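Local coordinates for protein probable amino acid aminotransferase (Mycobacterium tuberculosis, PDB 6Q1S) that is a probable class IV aminotransferase that binds 4'-deoxy-4'-aminopyridoxal-5'-phosphate in a pocket, at residues L206-W211 with R237-A242. Sequence-based numbering, arbitrary orientation.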
ATOM      1  N   LEU B 206      23.168 -16.715   6.024  1.00 31.21           N
ATOM      2  CA  LEU B 206      22.284 -16.173   7.042  1.00 30.67           C
ATOM      3  C   LEU B 206      21.220 -15.289   6.413  1.00 29.88           C
ATOM      4  O   LEU B 206      21.393 -14.740   5.323  1.00 29.75           O
ATOM      5  CB  LEU B 206      23.066 -15.374   8.093  1.00 30.80           C
ATOM      6  CG  LEU B 206      24.096 -16.158   8.901  1.00 31.58           C
ATOM      7  CD1 LEU B 206      24.851 -15.236   9.843  1.00 31.69           C
ATOM      8  CD2 LEU B 206      23.410 -17.271   9.676  1.00 31.70           C
ATOM      9  N   THR B 207      20.108 -15.161   7.133  1.00 29.39           N
ATOM     10  CA  THR B 207      18.969 -14.366   6.711  1.00 28.64           C
ATOM     11  C   THR B 207      18.246 -13.894   7.962  1.00 28.26           C
ATOM     12  O   THR B 207      18.323 -14.555   9.005  1.00 28.57           O
ATOM     13  CB  THR B 207      18.020 -15.174   5.809  1.00 28.49           C
ATOM     14  OG1 THR B 207      16.972 -14.329   5.320  1.00 27.78           O
ATOM     15  CG2 THR B 207      17.404 -16.327   6.577  1.00 28.66           C
ATOM     16  N   PRO B 208      17.580 -12.741   7.908  1.00 27.64           N
ATOM     17  CA  PRO B 208      16.881 -12.249   9.090  1.00 27.30           C
ATOM     18  C   PRO B 208      15.800 -13.217   9.525  1.00 27.21           C
ATOM     19  O   PRO B 208      15.235 -13.962   8.702  1.00 27.16           O
ATOM     20  CB  PRO B 208      16.291 -10.913   8.616  1.00 26.66           C
ATOM     21  CG  PRO B 208      17.242 -10.460   7.565  1.00 26.84           C
ATOM     22  CD  PRO B 208      17.683 -11.711   6.860  1.00 27.32           C
ATOM     23  N   PRO B 209      15.477 -13.240  10.814  1.00 27.21           N
ATOM     24  CA  PRO B 209      14.523 -14.221  11.332  1.00 27.22           C
ATOM     25  C   PRO B 209      13.102 -13.869  10.931  1.00 27.81           C
ATOM     26  O   PRO B 209      12.791 -12.698  10.668  1.00 31.08           O
ATOM     27  CB  PRO B 209      14.717 -14.126  12.850  1.00 27.45           C
ATOM     28  CG  PRO B 209      15.188 -12.741  13.080  1.00 29.51           C
ATOM     29  CD  PRO B 209      15.997 -12.355  11.872  1.00 28.46           C
ATOM     30  N   PRO B 210      12.206 -14.859  10.876  1.00 26.56           N
ATOM     31  CA  PRO B 210      10.870 -14.607  10.315  1.00 25.97           C
ATOM     32  C   PRO B 210       9.968 -13.767  11.199  1.00 26.11           C
ATOM     33  O   PRO B 210       9.014 -13.173  10.679  1.00 26.48           O
ATOM     34  CB  PRO B 210      10.297 -16.018  10.139  1.00 26.25           C
ATOM     35  CG  PRO B 210      10.990 -16.829  11.180  1.00 28.32           C
ATOM     36  CD  PRO B 210      12.377 -16.262  11.295  1.00 27.15           C
ATOM     37  N   TRP B 211      10.227 -13.683  12.504  1.00 28.28           N
ATOM     38  CA  TRP B 211       9.374 -12.856  13.346  1.00 26.82           C
ATOM     39  C   TRP B 211       9.611 -11.367  13.137  1.00 26.95           C
ATOM     40  O   TRP B 211       8.873 -10.555  13.707  1.00 27.22           O
ATOM     41  CB  TRP B 211       9.556 -13.226  14.822  1.00 25.91           C
ATOM     42  CG  TRP B 211      10.972 -13.272  15.303  1.00 26.25           C
ATOM     43  CD1 TRP B 211      11.711 -12.229  15.780  1.00 26.27           C
ATOM     44  CD2 TRP B 211      11.824 -14.422  15.350  1.00 26.91           C
ATOM     45  NE1 TRP B 211      12.967 -12.660  16.129  1.00 26.89           N
ATOM     46  CE2 TRP B 211      13.063 -14.003  15.874  1.00 27.28           C
ATOM     47  CE3 TRP B 211      11.658 -15.766  15.001  1.00 27.24           C
ATOM     48  CZ2 TRP B 211      14.129 -14.880  16.059  1.00 27.97           C
ATOM     49  CZ3 TRP B 211      12.719 -16.634  15.183  1.00 27.93           C
ATOM     50  CH2 TRP B 211      13.939 -16.188  15.705  1.00 28.28           C
ATOM     51  N   ARG B 237      19.329 -15.250  12.018  1.00 31.83           N
ATOM     52  CA  ARG B 237      20.047 -14.477  13.016  1.00 32.00           C
ATOM     53  C   ARG B 237      19.666 -13.010  12.905  1.00 31.05           C
ATOM     54  O   ARG B 237      19.109 -12.561  11.900  1.00 29.07           O
ATOM     55  CB  ARG B 237      21.569 -14.627  12.861  1.00 31.63           C
ATOM     56  CG  ARG B 237      22.083 -16.062  12.906  1.00 33.62           C
ATOM     57  CD  ARG B 237      23.457 -16.136  13.555  1.00 37.42           C
ATOM     58  NE  ARG B 237      24.254 -17.253  13.049  1.00 41.34           N
ATOM     59  CZ  ARG B 237      24.131 -18.516  13.446  1.00 44.58           C
ATOM     60  NH1 ARG B 237      23.232 -18.844  14.364  1.00 45.62           N
ATOM     61  NH2 ARG B 237      24.909 -19.453  12.920  1.00 44.80           N
ATOM     62  N   ALA B 238      19.932 -12.272  13.977  1.00 30.98           N
ATOM     63  CA  ALA B 238      19.754 -10.823  13.978  1.00 29.24           C
ATOM     64  C   ALA B 238      20.967 -10.196  13.303  1.00 28.88           C
ATOM     65  O   ALA B 238      22.033 -10.070  13.909  1.00 29.40           O
ATOM     66  CB  ALA B 238      19.577 -10.303  15.399  1.00 28.63           C
ATOM     67  N   LEU B 239      20.812  -9.793  12.044  1.00 28.55           N
ATOM     68  CA  LEU B 239      21.915  -9.211  11.293  1.00 28.81           C
ATOM     69  C   LEU B 239      21.897  -7.700  11.452  1.00 28.48           C
ATOM     70  O   LEU B 239      20.832  -7.077  11.487  1.00 29.68           O
ATOM     71  CB  LEU B 239      21.855  -9.570   9.804  1.00 31.04           C
ATOM     72  CG  LEU B 239      22.121 -10.976   9.250  1.00 30.97           C
ATOM     73  CD1 LEU B 239      21.201 -12.035   9.804  1.00 31.10           C
ATOM     74  CD2 LEU B 239      22.025 -10.949   7.729  1.00 29.63           C
ATOM     75  N   ARG B 240      23.085  -7.120  11.552  1.00 28.91           N
ATOM     76  CA  ARG B 240      23.265  -5.681  11.639  1.00 30.35           C
ATOM     77  C   ARG B 240      23.971  -5.179  10.389  1.00 33.16           C
ATOM     78  O   ARG B 240      24.413  -5.960   9.540  1.00 34.50           O
ATOM     79  CB  ARG B 240      24.085  -5.322  12.884  1.00 30.94           C
ATOM     80  CG  ARG B 240      23.632  -6.021  14.156  1.00 32.38           C
ATOM     81  CD  ARG B 240      22.699  -5.144  14.962  1.00 32.11           C
ATOM     82  NE  ARG B 240      23.374  -3.949  15.457  1.00 32.17           N
ATOM     83  CZ  ARG B 240      22.764  -2.965  16.107  1.00 28.71           C
ATOM     84  NH1 ARG B 240      21.461  -3.028  16.338  1.00 28.17           N
ATOM     85  NH2 ARG B 240      23.458  -1.914  16.522  1.00 32.38           N
ATOM     86  N   VAL B 241      24.056  -3.853  10.271  1.00 34.21           N
ATOM     87  CA  VAL B 241      24.719  -3.267   9.110  1.00 28.77           C
ATOM     88  C   VAL B 241      26.192  -3.649   9.104  1.00 40.36           C
ATOM     89  O   VAL B 241      26.783  -3.868   8.038  1.00 38.73           O
ATOM     90  CB  VAL B 241      24.522  -1.737   9.094  1.00 37.71           C
ATOM     91  CG1 VAL B 241      25.381  -1.095   8.020  1.00 35.25           C
ATOM     92  CG2 VAL B 241      23.060  -1.398   8.856  1.00 27.71           C
ATOM     93  N   ALA B 242      26.803  -3.759  10.287  1.00 29.97           N
ATOM     94  CA  ALA B 242      28.196  -4.188  10.369  1.00 30.74           C
ATOM     95  C   ALA B 242      28.377  -5.601   9.828  1.00 31.02           C
ATOM     96  O   ALA B 242      29.356  -5.884   9.126  1.00 43.52           O
ATOM     97  CB  ALA B 242      28.684  -4.103  11.815  1.00 31.13           C
TER
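Leu-206 lays its two methyl groups against the side chain of Arg-237, CD2 lying 3.5 Å from NE and 3.7 Å from CG of the arginine. The pair illustrates how two parallel strands of a mixed beta-sheet part company at their ends. Strands 204-207 and 233-236 are linked through helix 218-229, a beta-alpha-beta crossover in this class IV aminotransferase, and both run out here. A backbone hydrogen bond from Arg-237 N to Thr-207 O, 3.3 Å long with an angle of 154° at the hydrogen, joins the two segments as they leave the sheet. With CG beside its backbone N (chi1 -56°) and a bend at chi2, the arginine passes obliquely over the leucine, bringing CG and NE alongside CD2; its NH1 forms a salt bridge with Asp-235, which helps fix the guanidinium. Leu-239, two residues on, points back toward the strand; its CD1 lies 4.2 Å from Leu-206 CB, and Ile-192 of strand 189-194 touches both leucines. Thr-207 instead turns away, its OG1 hydrogen-bonded to Val-190 O; that side chain lies about 9 Å from the bound 4'-deoxy-4'-aminopyridoxal-5'-phosphate. Three consecutive prolines follow, and the second brings its ring up to the other segment: Pro-209 CD abuts Arg-237 O at 3.1 Å.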